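PDB 5A95: putative retaining b-glycosidase from Saccharophagus degradans, which probably hydrolyses mixed-linkage beta-glucans, as a retaining glycoside hydrolase of family 5, subfamily 26. Local coordinates for residues Thr101-Ile106 with Thr328-Asp333. The protein carries 1 engineered substitution. Sequence-based numbering, arbitrary orientation. Where two conformers were deposited one is given.
Sequences TIRLPI and TVWVFD. With BGC (beta-D-glucopyranose), chain D.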
loop_
_atom_site.group_PDB
_atom_site.type_symbol
_atom_site.label_atom_id
_atom_site.label_comp_id
_atom_site.label_asym_id
_atom_site.label_seq_id
_atom_site.Cartn_x
_atom_site.Cartn_y
_atom_site.Cartn_z
ATOM N N THR A 101 -33.098 2.137 -14.583
ATOM C CA THR A 101 -31.783 2.064 -13.939
ATOM C C THR A 101 -30.733 2.767 -14.767
ATOM O O THR A 101 -30.707 2.637 -15.990
ATOM C CB THR A 101 -31.356 0.575 -13.786
ATOM O OG1 THR A 101 -32.315 -0.125 -13.003
ATOM C CG2 THR A 101 -30.015 0.449 -13.089
ATOM N N ILE A 102 -29.846 3.489 -14.089
ATOM C CA ILE A 102 -28.625 3.985 -14.685
ATOM C C ILE A 102 -27.439 3.469 -13.875
ATOM O O ILE A 102 -27.456 3.533 -12.636
ATOM C CB ILE A 102 -28.604 5.519 -14.717
ATOM C CG1 ILE A 102 -29.679 6.006 -15.686
ATOM C CG2 ILE A 102 -27.238 6.048 -15.158
ATOM C CD1 ILE A 102 -29.892 7.502 -15.720
ATOM N N ARG A 103 -26.431 2.950 -14.578
ATOM C CA ARG A 103 -25.159 2.535 -13.971
ATOM C C ARG A 103 -24.132 3.646 -14.165
ATOM O O ARG A 103 -23.943 4.137 -15.290
ATOM C CB ARG A 103 -24.662 1.245 -14.588
ATOM C CG ARG A 103 -23.326 0.728 -14.064
ATOM C CD ARG A 103 -23.099 -0.664 -14.593
ATOM N NE ARG A 103 -21.889 -1.368 -14.185
ATOM C CZ ARG A 103 -20.789 -1.545 -14.915
ATOM N NH1 ARG A 103 -20.577 -0.850 -16.027
ATOM N NH2 ARG A 103 -19.868 -2.426 -14.519
ATOM N N LEU A 104 -23.484 4.033 -13.070
ATOM C CA LEU A 104 -22.461 5.078 -13.054
ATOM C C LEU A 104 -21.093 4.407 -12.928
ATOM O O LEU A 104 -20.799 3.861 -11.873
ATOM C CB LEU A 104 -22.674 6.022 -11.862
ATOM C CG LEU A 104 -23.999 6.776 -11.745
ATOM C CD1 LEU A 104 -23.949 7.742 -10.553
ATOM C CD2 LEU A 104 -24.298 7.529 -13.024
ATOM N N PRO A 105 -20.267 4.440 -13.990
ATOM C CA PRO A 105 -18.964 3.778 -13.946
ATOM C C PRO A 105 -17.923 4.741 -13.404
ATOM O O PRO A 105 -17.303 5.504 -14.165
ATOM C CB PRO A 105 -18.710 3.418 -15.411
ATOM C CG PRO A 105 -19.378 4.501 -16.178
ATOM C CD PRO A 105 -20.590 4.909 -15.365
ATOM N N ILE A 106 -17.709 4.691 -12.092
ATOM C CA ILE A 106 -16.834 5.617 -11.399
ATOM C C ILE A 106 -15.404 5.169 -11.567
ATOM O O ILE A 106 -14.990 4.159 -11.012
ATOM C CB ILE A 106 -17.244 5.739 -9.929
ATOM C CG1 ILE A 106 -18.676 6.286 -9.863
ATOM C CG2 ILE A 106 -16.261 6.609 -9.144
ATOM C CD1 ILE A 106 -19.437 5.992 -8.597
ATOM N N THR A 328 -27.796 -3.592 -17.810
ATOM C CA THR A 328 -27.521 -2.217 -18.166
ATOM C C THR A 328 -26.575 -2.187 -19.366
ATOM O O THR A 328 -25.410 -2.576 -19.278
ATOM C CB THR A 328 -26.941 -1.390 -17.015
ATOM O OG1 THR A 328 -25.803 -2.012 -16.435
ATOM C CG2 THR A 328 -27.968 -1.159 -15.931
ATOM N N VAL A 329 -27.074 -1.702 -20.508
ATOM C CA VAL A 329 -26.337 -1.708 -21.750
ATOM C C VAL A 329 -25.154 -0.726 -21.647
ATOM O O VAL A 329 -25.260 0.341 -21.020
ATOM C CB VAL A 329 -27.251 -1.267 -22.910
ATOM C CG1 VAL A 329 -26.535 -1.277 -24.253
ATOM C CG2 VAL A 329 -28.477 -2.165 -22.989
ATOM N N TRP A 330 -24.047 -1.075 -22.299
ATOM C CA TRP A 330 -22.875 -0.202 -22.414
ATOM C C TRP A 330 -22.811 0.307 -23.863
ATOM O O TRP A 330 -22.732 -0.515 -24.762
ATOM C CB TRP A 330 -21.577 -0.996 -22.062
ATOM C CG TRP A 330 -20.321 -0.168 -22.147
ATOM C CD1 TRP A 330 -19.606 0.112 -23.274
ATOM C CD2 TRP A 330 -19.709 0.571 -21.092
ATOM N NE1 TRP A 330 -18.544 0.931 -22.972
ATOM C CE2 TRP A 330 -18.590 1.238 -21.638
ATOM C CE3 TRP A 330 -19.987 0.718 -19.730
ATOM C CZ2 TRP A 330 -17.758 2.059 -20.872
ATOM C CZ3 TRP A 330 -19.175 1.524 -18.971
ATOM C CH2 TRP A 330 -18.050 2.176 -19.535
ATOM N N VAL A 331 -22.804 1.625 -24.114
ATOM C CA VAL A 331 -22.898 2.720 -23.133
ATOM C C VAL A 331 -23.676 3.875 -23.777
ATOM O O VAL A 331 -23.553 4.103 -24.986
ATOM C CB VAL A 331 -21.486 3.185 -22.687
ATOM C CG1 VAL A 331 -20.632 3.576 -23.872
ATOM C CG2 VAL A 331 -21.555 4.313 -21.665
ATOM N N PHE A 332 -24.469 4.589 -22.984
ATOM C CA PHE A 332 -25.260 5.707 -23.469
ATOM C C PHE A 332 -24.384 6.957 -23.443
ATOM O O PHE A 332 -24.460 7.775 -22.550
ATOM C CB PHE A 332 -26.520 5.860 -22.629
ATOM C CG PHE A 332 -27.550 6.743 -23.261
ATOM C CD1 PHE A 332 -28.452 6.207 -24.172
ATOM C CD2 PHE A 332 -27.658 8.087 -22.932
ATOM C CE1 PHE A 332 -29.431 7.000 -24.740
ATOM C CE2 PHE A 332 -28.649 8.880 -23.504
ATOM C CZ PHE A 332 -29.514 8.333 -24.419
ATOM N N ASP A 333 -23.552 7.049 -24.476
ATOM C CA ASP A 333 -22.564 8.089 -24.668
ATOM C C ASP A 333 -22.228 8.093 -26.142
ATOM O O ASP A 333 -22.200 7.023 -26.749
ATOM C CB ASP A 333 -21.290 7.748 -23.866
ATOM C CG ASP A 333 -20.344 8.910 -23.781
ATOM O OD1 ASP A 333 -20.629 9.833 -22.991
ATOM O OD2 ASP A 333 -19.333 8.943 -24.534
HETATM C C2 BGC D . -14.713 -1.882 -20.146
HETATM C C3 BGC D . -15.220 -0.536 -20.660
HETATM C C4 BGC D . -14.891 -0.406 -22.152
HETATM C C5 BGC D . -15.451 -1.596 -22.907
HETATM C C6 BGC D . -15.185 -1.520 -24.392
HETATM C C1 BGC D . -15.021 -3.059 -21.068
HETATM O O1 BGC D . -14.167 -4.155 -20.860
HETATM O O2 BGC D . -15.225 -2.116 -18.782
HETATM O O3 BGC D . -14.639 0.505 -19.813
HETATM O O4 BGC D . -15.356 0.793 -22.789
HETATM O O5 BGC D . -14.767 -2.744 -22.415
HETATM O O6 BGC D . -15.590 -2.788 -24.910
#
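R103 turns the edge of its guanidinium to CZ3 of W330, NH1 4.0 Å away, and with the guanidinium and indole planes 79° apart no flat stack forms. R103 reaches the indole because CG stands anti to its backbone N (chi1 178°) and the chain runs extended to NE. Its CD passes at about a right angle over T328, 3.5 Å from OG1, which is itself hydrogen-bonded to the T290 carbonyl. The guanidinium is fixed by a salt bridge to E185 and hydrogen bonds to N72, N188 and Q291. Deeper in, methyl CG2 of T101 abuts CG2 of T328 at 3.9 Å. P105 completes the row, its CB 4.1 Å from CZ3 of W330, near the indole plane. C3 of the glucose stands 3.6 Å above one indole face, V331 CB against the other, both displaced toward the rim. With an alanine at W330 the glucose would probably lose the indole face against C3, and the S337 carbonyl its NE1 donor. Strands 101-106 and 326-329 both pair in parallel with strand 65-72; T101, R103, P105 and T328, buried and pointing across the contact, fill the (beta/alpha)8-barrel interior typical of family 5 glycosidases, while W330 belongs to the glycan pocket.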